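Local coordinates for glutathione S-transferase (Legionella pneumophila subsp. pneumophila str. Philadelphia 1, PDB 3NIV), which probably acts as a zeta-class glutathione transferase that isomerises maleylacetoacetate in a glutathione-dependent reaction, at residues R118-F123 with E128-W133; T140-F145 with F181-A186; R18-L23 with M83-K88. All blocks are in the same frame, centred on the assembly; numbering follows the deposited sequence.

Interaction 1 (R118-F123 with E128-W133)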
# COMPACT_ATOMS: atom_id res chain seq x y z
N ARG A 118 -6.05 13.60 -13.90
CA ARG A 118 -7.10 12.84 -14.54
C ARG A 118 -8.46 13.51 -14.30
O ARG A 118 -9.33 13.49 -15.17
CB ARG A 118 -7.13 11.40 -14.03
CG ARG A 118 -8.13 10.53 -14.76
CD ARG A 118 -7.56 9.96 -16.06
NE ARG A 118 -8.57 9.21 -16.79
CZ ARG A 118 -8.42 8.73 -18.01
NH1 ARG A 118 -7.28 8.91 -18.67
NH2 ARG A 118 -9.41 8.07 -18.59
N LEU A 119 -8.64 14.08 -13.12
CA LEU A 119 -9.89 14.77 -12.82
C LEU A 119 -10.03 15.98 -13.72
O LEU A 119 -11.11 16.28 -14.20
CB LEU A 119 -9.92 15.22 -11.36
CG LEU A 119 -9.95 14.05 -10.39
CD1 LEU A 119 -9.98 14.58 -8.98
CD2 LEU A 119 -11.15 13.15 -10.69
N LYS A 120 -8.91 16.65 -13.96
CA LYS A 120 -8.89 17.81 -14.82
C LYS A 120 -9.08 17.43 -16.30
O LYS A 120 -9.84 18.07 -17.01
CB LYS A 120 -7.60 18.61 -14.60
CG LYS A 120 -7.73 19.56 -13.43
CD LYS A 120 -6.48 19.63 -12.58
CE LYS A 120 -5.46 20.60 -13.14
NZ LYS A 120 -4.42 20.88 -12.11
N GLU A 121 -8.40 16.39 -16.75
CA GLU A 121 -8.58 15.93 -18.11
C GLU A 121 -10.02 15.45 -18.32
O GLU A 121 -10.80 16.08 -19.03
CB GLU A 121 -7.60 14.80 -18.43
CG GLU A 121 -7.85 14.13 -19.79
CD GLU A 121 -7.66 12.61 -19.73
OE1 GLU A 121 -6.67 12.17 -19.09
OE2 GLU A 121 -8.49 11.87 -20.33
N GLN A 122 -10.37 14.35 -17.68
CA GLN A 122 -11.67 13.72 -17.88
C GLN A 122 -12.83 14.63 -17.54
O GLN A 122 -13.88 14.57 -18.18
CB GLN A 122 -11.81 12.47 -17.02
CG GLN A 122 -11.36 11.20 -17.69
CD GLN A 122 -11.92 9.97 -17.02
OE1 GLN A 122 -11.18 9.16 -16.46
NE2 GLN A 122 -13.24 9.81 -17.06
N PHE A 123 -12.68 15.42 -16.49
CA PHE A 123 -13.83 16.10 -15.93
C PHE A 123 -13.65 17.61 -15.88
O PHE A 123 -14.52 18.33 -15.40
CB PHE A 123 -14.16 15.54 -14.55
CG PHE A 123 -14.42 14.07 -14.53
CD1 PHE A 123 -15.63 13.56 -14.97
CD2 PHE A 123 -13.45 13.18 -14.08
CE1 PHE A 123 -15.88 12.19 -14.96
CE2 PHE A 123 -13.68 11.81 -14.07
CZ PHE A 123 -14.90 11.31 -14.51
N GLU A 128 -11.85 24.52 -7.06
CA GLU A 128 -12.62 24.13 -5.88
C GLU A 128 -12.96 22.64 -5.89
O GLU A 128 -13.03 21.99 -4.83
CB GLU A 128 -13.90 24.97 -5.71
CG GLU A 128 -15.08 24.60 -6.64
CD GLU A 128 -16.25 25.59 -6.54
OE1 GLU A 128 -16.65 26.18 -7.58
OE2 GLU A 128 -16.78 25.80 -5.41
N GLN A 129 -13.16 22.09 -7.09
CA GLN A 129 -13.45 20.68 -7.24
C GLN A 129 -12.26 19.81 -6.85
O GLN A 129 -12.40 18.87 -6.07
CB GLN A 129 -13.90 20.38 -8.67
CG GLN A 129 -15.09 21.23 -9.09
CD GLN A 129 -15.58 20.91 -10.50
OE1 GLN A 129 -14.79 20.76 -11.43
NE2 GLN A 129 -16.90 20.82 -10.66
N VAL A 130 -11.08 20.12 -7.36
CA VAL A 130 -9.91 19.37 -6.96
C VAL A 130 -9.72 19.44 -5.44
O VAL A 130 -9.35 18.44 -4.81
CB VAL A 130 -8.64 19.82 -7.70
CG1 VAL A 130 -7.42 19.06 -7.19
CG2 VAL A 130 -8.81 19.59 -9.20
N LEU A 131 -9.98 20.60 -4.85
CA LEU A 131 -9.84 20.76 -3.41
C LEU A 131 -10.86 19.96 -2.61
O LEU A 131 -10.54 19.42 -1.55
CB LEU A 131 -9.97 22.24 -3.03
CG LEU A 131 -8.64 22.96 -2.88
CD1 LEU A 131 -7.83 22.34 -1.73
CD2 LEU A 131 -7.88 22.93 -4.21
N GLU A 132 -12.08 19.89 -3.10
CA GLU A 132 -13.12 19.14 -2.41
C GLU A 132 -12.81 17.64 -2.42
O GLU A 132 -12.94 16.96 -1.40
CB GLU A 132 -14.48 19.42 -3.05
CG GLU A 132 -15.63 18.89 -2.24
CD GLU A 132 -16.94 19.58 -2.59
OE1 GLU A 132 -17.99 18.91 -2.49
OE2 GLU A 132 -16.91 20.78 -2.98
N TRP A 133 -12.41 17.13 -3.59
CA TRP A 133 -11.93 15.77 -3.74
C TRP A 133 -10.79 15.53 -2.76
O TRP A 133 -10.84 14.63 -1.91
CB TRP A 133 -11.45 15.57 -5.18
CG TRP A 133 -10.69 14.30 -5.50
CD1 TRP A 133 -9.35 14.09 -5.38
CD2 TRP A 133 -11.24 13.09 -6.05
NE1 TRP A 133 -9.02 12.81 -5.81
CE2 TRP A 133 -10.17 12.18 -6.22
CE3 TRP A 133 -12.53 12.68 -6.41
CZ2 TRP A 133 -10.35 10.90 -6.73
CZ3 TRP A 133 -12.71 11.40 -6.91
CH2 TRP A 133 -11.62 10.52 -7.07

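Interaction 2 (T140-F145 with F181-A186)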
# COMPACT_ATOMS: atom_id res chain seq x y z
N THR A 140 -11.48 11.28 5.39
CA THR A 140 -11.72 9.86 5.54
C THR A 140 -10.51 9.17 6.15
O THR A 140 -10.65 8.36 7.07
CB THR A 140 -12.06 9.21 4.20
OG1 THR A 140 -13.22 9.85 3.67
CG2 THR A 140 -12.38 7.74 4.41
N GLY A 141 -9.32 9.49 5.63
CA GLY A 141 -8.08 8.91 6.10
C GLY A 141 -7.67 9.33 7.50
O GLY A 141 -7.18 8.52 8.28
N PHE A 142 -7.86 10.59 7.83
CA PHE A 142 -7.50 11.04 9.17
C PHE A 142 -8.51 10.58 10.22
O PHE A 142 -8.14 10.27 11.35
CB PHE A 142 -7.28 12.55 9.20
CG PHE A 142 -6.01 12.99 8.54
CD1 PHE A 142 -4.87 12.21 8.62
CD2 PHE A 142 -5.94 14.18 7.84
CE1 PHE A 142 -3.68 12.61 8.00
CE2 PHE A 142 -4.75 14.59 7.23
CZ PHE A 142 -3.62 13.80 7.31
N ASP A 143 -9.79 10.51 9.85
CA ASP A 143 -10.79 9.94 10.73
C ASP A 143 -10.32 8.55 11.14
O ASP A 143 -10.21 8.24 12.33
CB ASP A 143 -12.14 9.83 10.03
CG ASP A 143 -12.87 11.16 9.93
OD1 ASP A 143 -12.33 12.18 10.41
OD2 ASP A 143 -13.99 11.19 9.36
N ALA A 144 -10.04 7.71 10.14
CA ALA A 144 -9.70 6.32 10.42
C ALA A 144 -8.42 6.24 11.24
O ALA A 144 -8.32 5.48 12.19
CB ALA A 144 -9.58 5.53 9.14
N PHE A 145 -7.45 7.06 10.87
CA PHE A 145 -6.17 7.04 11.56
C PHE A 145 -6.26 7.47 13.03
O PHE A 145 -5.64 6.87 13.91
CB PHE A 145 -5.18 7.93 10.81
CG PHE A 145 -3.75 7.65 11.12
CD1 PHE A 145 -3.17 8.15 12.28
CD2 PHE A 145 -2.98 6.90 10.26
CE1 PHE A 145 -1.84 7.90 12.56
CE2 PHE A 145 -1.66 6.64 10.53
CZ PHE A 145 -1.08 7.15 11.69
N PHE A 181 -2.57 21.84 1.31
CA PHE A 181 -3.84 22.00 0.62
C PHE A 181 -4.84 22.60 1.57
O PHE A 181 -6.06 22.53 1.36
CB PHE A 181 -4.32 20.66 0.06
CG PHE A 181 -3.60 20.26 -1.18
CD1 PHE A 181 -2.32 19.73 -1.12
CD2 PHE A 181 -4.19 20.44 -2.42
CE1 PHE A 181 -1.63 19.37 -2.28
CE2 PHE A 181 -3.52 20.09 -3.59
CZ PHE A 181 -2.23 19.55 -3.52
N HIS A 182 -4.29 23.20 2.63
CA HIS A 182 -5.03 23.89 3.68
C HIS A 182 -6.29 23.18 4.16
O HIS A 182 -7.36 23.78 4.27
CB HIS A 182 -5.27 25.36 3.34
CG HIS A 182 -5.63 25.60 1.91
ND1 HIS A 182 -6.93 25.65 1.46
CD2 HIS A 182 -4.85 25.80 0.82
CE1 HIS A 182 -6.94 25.87 0.16
NE2 HIS A 182 -5.69 25.97 -0.26
N PHE A 183 -6.15 21.90 4.47
CA PHE A 183 -7.19 21.16 5.13
C PHE A 183 -7.06 21.47 6.62
O PHE A 183 -5.96 21.60 7.13
CB PHE A 183 -6.97 19.67 4.86
CG PHE A 183 -7.92 18.76 5.58
CD1 PHE A 183 -9.21 18.56 5.11
CD2 PHE A 183 -7.50 18.07 6.71
CE1 PHE A 183 -10.08 17.70 5.77
CE2 PHE A 183 -8.37 17.20 7.37
CZ PHE A 183 -9.66 17.02 6.90
N ASP A 184 -8.18 21.61 7.30
CA ASP A 184 -8.15 21.99 8.71
C ASP A 184 -8.06 20.78 9.61
O ASP A 184 -8.96 19.95 9.62
CB ASP A 184 -9.39 22.82 9.08
CG ASP A 184 -9.38 23.24 10.55
OD1 ASP A 184 -8.29 23.55 11.07
OD2 ASP A 184 -10.47 23.25 11.17
N MSE A 185 -7.00 20.72 10.41
CA MSE A 185 -6.70 19.56 11.24
C MSE A 185 -7.38 19.53 12.60
O MSE A 185 -7.17 18.60 13.38
CB MSE A 185 -5.18 19.43 11.43
CG MSE A 185 -4.42 19.08 10.17
SE MSE A 185 -4.99 17.37 9.35
CE MSE A 185 -4.22 16.14 10.66
N ALA A 186 -8.20 20.53 12.89
CA ALA A 186 -8.82 20.66 14.22
C ALA A 186 -9.37 19.34 14.79
O ALA A 186 -9.29 19.09 15.99
CB ALA A 186 -9.91 21.72 14.18

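Interaction 3 (R18-L23 with M83-K88)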
# COMPACT_ATOMS: atom_id res chain seq x y z
N ARG A 18 13.06 9.29 3.02
CA ARG A 18 14.08 10.15 3.63
C ARG A 18 14.07 10.08 5.15
O ARG A 18 15.14 9.95 5.76
CB ARG A 18 13.98 11.59 3.11
CG ARG A 18 14.44 11.73 1.65
CD ARG A 18 14.66 13.17 1.25
NE ARG A 18 13.53 14.01 1.64
CZ ARG A 18 12.51 14.31 0.84
NH1 ARG A 18 12.47 13.84 -0.40
NH2 ARG A 18 11.53 15.09 1.29
N ILE A 19 12.89 10.14 5.76
CA ILE A 19 12.76 9.96 7.21
C ILE A 19 13.29 8.59 7.68
O ILE A 19 14.07 8.50 8.63
CB ILE A 19 11.30 10.06 7.68
CG1 ILE A 19 10.62 11.31 7.09
CG2 ILE A 19 11.23 10.02 9.22
CD1 ILE A 19 9.29 11.66 7.72
N ALA A 20 12.84 7.53 7.02
CA ALA A 20 13.25 6.18 7.37
C ALA A 20 14.76 6.05 7.37
O ALA A 20 15.34 5.42 8.26
CB ALA A 20 12.63 5.17 6.42
N LEU A 21 15.41 6.63 6.37
CA LEU A 21 16.86 6.52 6.25
C LEU A 21 17.57 7.24 7.40
O LEU A 21 18.62 6.80 7.86
CB LEU A 21 17.34 7.04 4.89
CG LEU A 21 17.09 6.10 3.71
CD1 LEU A 21 17.32 6.77 2.35
CD2 LEU A 21 17.94 4.85 3.83
N ASN A 22 16.98 8.33 7.87
CA ASN A 22 17.57 9.08 8.96
C ASN A 22 17.38 8.36 10.27
O ASN A 22 18.34 8.09 10.99
CB ASN A 22 16.98 10.49 9.04
CG ASN A 22 17.32 11.34 7.83
OD1 ASN A 22 16.70 12.39 7.61
ND2 ASN A 22 18.30 10.91 7.05
N LEU A 23 16.13 8.05 10.59
CA LEU A 23 15.79 7.39 11.85
C LEU A 23 16.73 6.24 12.20
O LEU A 23 17.21 6.14 13.33
CB LEU A 23 14.35 6.90 11.80
CG LEU A 23 13.34 8.00 12.03
CD1 LEU A 23 11.93 7.45 12.06
CD2 LEU A 23 13.68 8.67 13.34
N MSE A 83 17.58 0.23 15.26
CA MSE A 83 16.59 1.30 15.20
C MSE A 83 15.32 0.78 14.54
O MSE A 83 14.91 1.26 13.49
CB MSE A 83 17.12 2.52 14.44
CG MSE A 83 17.63 3.64 15.34
SE MSE A 83 19.40 3.30 16.10
CE MSE A 83 20.38 2.84 14.47
N PRO A 84 14.70 -0.23 15.17
CA PRO A 84 13.49 -0.84 14.62
C PRO A 84 12.42 0.22 14.42
O PRO A 84 12.22 1.08 15.28
CB PRO A 84 13.06 -1.79 15.73
CG PRO A 84 13.67 -1.18 16.99
CD PRO A 84 15.02 -0.76 16.50
N LEU A 85 11.73 0.15 13.28
CA LEU A 85 10.60 1.03 13.03
C LEU A 85 9.30 0.36 13.46
O LEU A 85 8.22 0.94 13.37
CB LEU A 85 10.56 1.45 11.57
CG LEU A 85 11.80 2.21 11.11
CD1 LEU A 85 11.81 2.41 9.61
CD2 LEU A 85 11.89 3.54 11.85
N LEU A 86 9.43 -0.86 13.96
CA LEU A 86 8.26 -1.61 14.40
C LEU A 86 8.56 -2.41 15.66
O LEU A 86 9.67 -2.90 15.84
CB LEU A 86 7.81 -2.56 13.29
CG LEU A 86 7.12 -1.86 12.12
CD1 LEU A 86 7.22 -2.69 10.86
CD2 LEU A 86 5.66 -1.56 12.47
N PRO A 87 7.54 -2.57 16.52
CA PRO A 87 7.60 -3.40 17.72
C PRO A 87 7.87 -4.88 17.39
O PRO A 87 7.77 -5.28 16.22
CB PRO A 87 6.18 -3.28 18.31
CG PRO A 87 5.58 -2.09 17.65
CD PRO A 87 6.20 -1.99 16.30
N LYS A 88 8.21 -5.68 18.39
CA LYS A 88 8.41 -7.11 18.17
C LYS A 88 7.10 -7.90 18.15
O LYS A 88 6.93 -8.80 17.32
CB LYS A 88 9.38 -7.69 19.21
CG LYS A 88 10.86 -7.47 18.88
CD LYS A 88 11.74 -7.99 20.00
CE LYS A 88 13.14 -7.38 19.95
NZ LYS A 88 13.87 -7.64 21.23

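Interaction 1 (R118-F123 with E128-W133)
Leu119 drops one methyl onto the indole of Trp133, and this touch closes a helical hairpin in the all-helical C-terminal half of the glutathione transferase fold. Helix 113-123 ends, three residues follow, and the start of helix 127-149 comes back past it, bringing the CA atoms of Leu119 and Val130 to 7.4 Å. The tight part lies on the buried side. Leu119 CD1 sits 3.4 Å from the centroid of the five-membered ring of Trp133, only 6° off the ring normal, in a CH-pi contact over the face. Trp133 swings its ring system opposite its own backbone N (chi1 170°), and in that position the pyrrole part of the indole receives the methyl. A branched leucine suits this place because a compact methyl can rest on the flat indole without needing a polar partner. The indole is also held by a hydrogen bond from Trp133 NE1 to Leu110 O, and Trp137 meets it edge-to-face. The loose side faces solvent. There Lys120, bent at its second and third torsions, lays the aliphatic part of its chain across Val130 at roughly a right angle, with Lys120 CD 4.1 Å from Val130 CG2; a long lysine can shield the valine with its methylenes and leave its ammonium at the surface. No hydrogen bond crosses between the segments. The second subunit lies close by: its Gln122 NE2 bonds to Gln129 O, and its Phe123 ring stacks on Phe123. Within its own helix, Arg118 NE reaches Gln122 OE1 at 2.6 Å, along a lone pair in the carbonyl plane.

Interaction 2 (T140-F145 with F181-A186)
Phe142 and Met185 mark the closest approach of two quite different backbones, their CA atoms 8.8 Å apart: residues 140-145 are regular helix in the second half of helix 127-149, whereas residues 181-186 form the irregular link that follows helix 166-180. That helix ends in a Schellman motif, with His182 at positive phi as the C-prime residue, Phe183 N bonded to Ala178 O and His182 N to His179 O. Past this turn the chain is extended at Phe183 and Asp184, and it carries Phe183 and Met185 to the side of Phe142. Met185, a selenomethionine in this crystal, bends its chain at the second and third torsions (chi3 -72°), and the hook curls its end back over the ring. Met185 CE stands 3.9 Å from the centroid of the Phe142 ring, 17° off the normal, as a CH-pi contact over one face. The selenium approaches obliquely near the rim, with Met185 SE 3.5 Å from Phe142 CE2, so the pair is a Met-aromatic contact. A long, flexible, polarisable side chain suits this place, able to bend around a ring fixed on a rigid helix. The contact belongs to the helical C-terminal domain of the glutathione transferase fold, where Phe142 reaches out of one long helix into a hydrophobic layer that Ala178 of helix 166-180 and Ile191 of helix 189-198 help to build. Phe183 arrives instead in the plane of the Phe142 ring, at its edge, Phe183 CE2 lying 3.9 Å from Phe142 CD2. Its own ring is met edge-to-face by His135, about two turns before Phe142 on the long helix. On the loop side, Met185 O accepts a hydrogen bond from Asn192 ND2.

Interaction 3 (R18-L23 with M83-K88)
Leu85 spreads its two methyls against Ala20 and Leu23, residues about a turn apart on helix 12-23. Its CG lies opposite the carbonyl carbon (chi1 -61°) and its second torsion is extended, which pushes the fork forward: Leu85 CD2 meets Leu23 CD1 at 3.9 Å, while Leu85 CD1 rests 4.3 Å from Ala20 CB. Leu23 has much the same shape (chi1 -78°), and the two leucines pass each other at a slant, methyl to methyl. The small Ala20 suits its place because its single methyl lets the loop come close to the helix surface. Helix 12-23 is the helix of the beta-alpha-beta unit, between strands 5-7 and 30-32, that opens the thioredoxin-like N-terminal domain of the glutathione transferase fold; residues 83-88 belong to the linker leading from that domain to the helical one. Leu23 also packs on Val169 and Phe204, so it lies where the helical part of the chain meets this helix. Near the surface the contact changes character. Met83, a selenomethionine here with phi and psi both positive, aims its CB toward the end of the helix and bends at its second and third torsions. Its methylene lies close to the last carbonyl of the segment, with Met83 CG 3.2 Å from Leu23 O, and the Met83 side chain also touches Lys24.

In the fold
From the N terminus, interaction 3 comes first: helix 12-23 meets the linker 83-88 after 59 intervening residues that include most of the N-terminal sheet and helix 69-79, so the thioredoxin-like domain is closed onto its exit. Interaction 1 follows inside the helical domain and closes the three-residue turn between helices 113-123 and 127-149. Interaction 2 then spans 35 residues, tying that same long helix to the loop after helix 166-180. The three loops run in series, and none nests in or crosses another. Interactions 1 and 2 touch where Leu131 packs against Phe181 and His182; interaction 3 lies across the chain's centre, its centre about 35 Å from that of interaction 1.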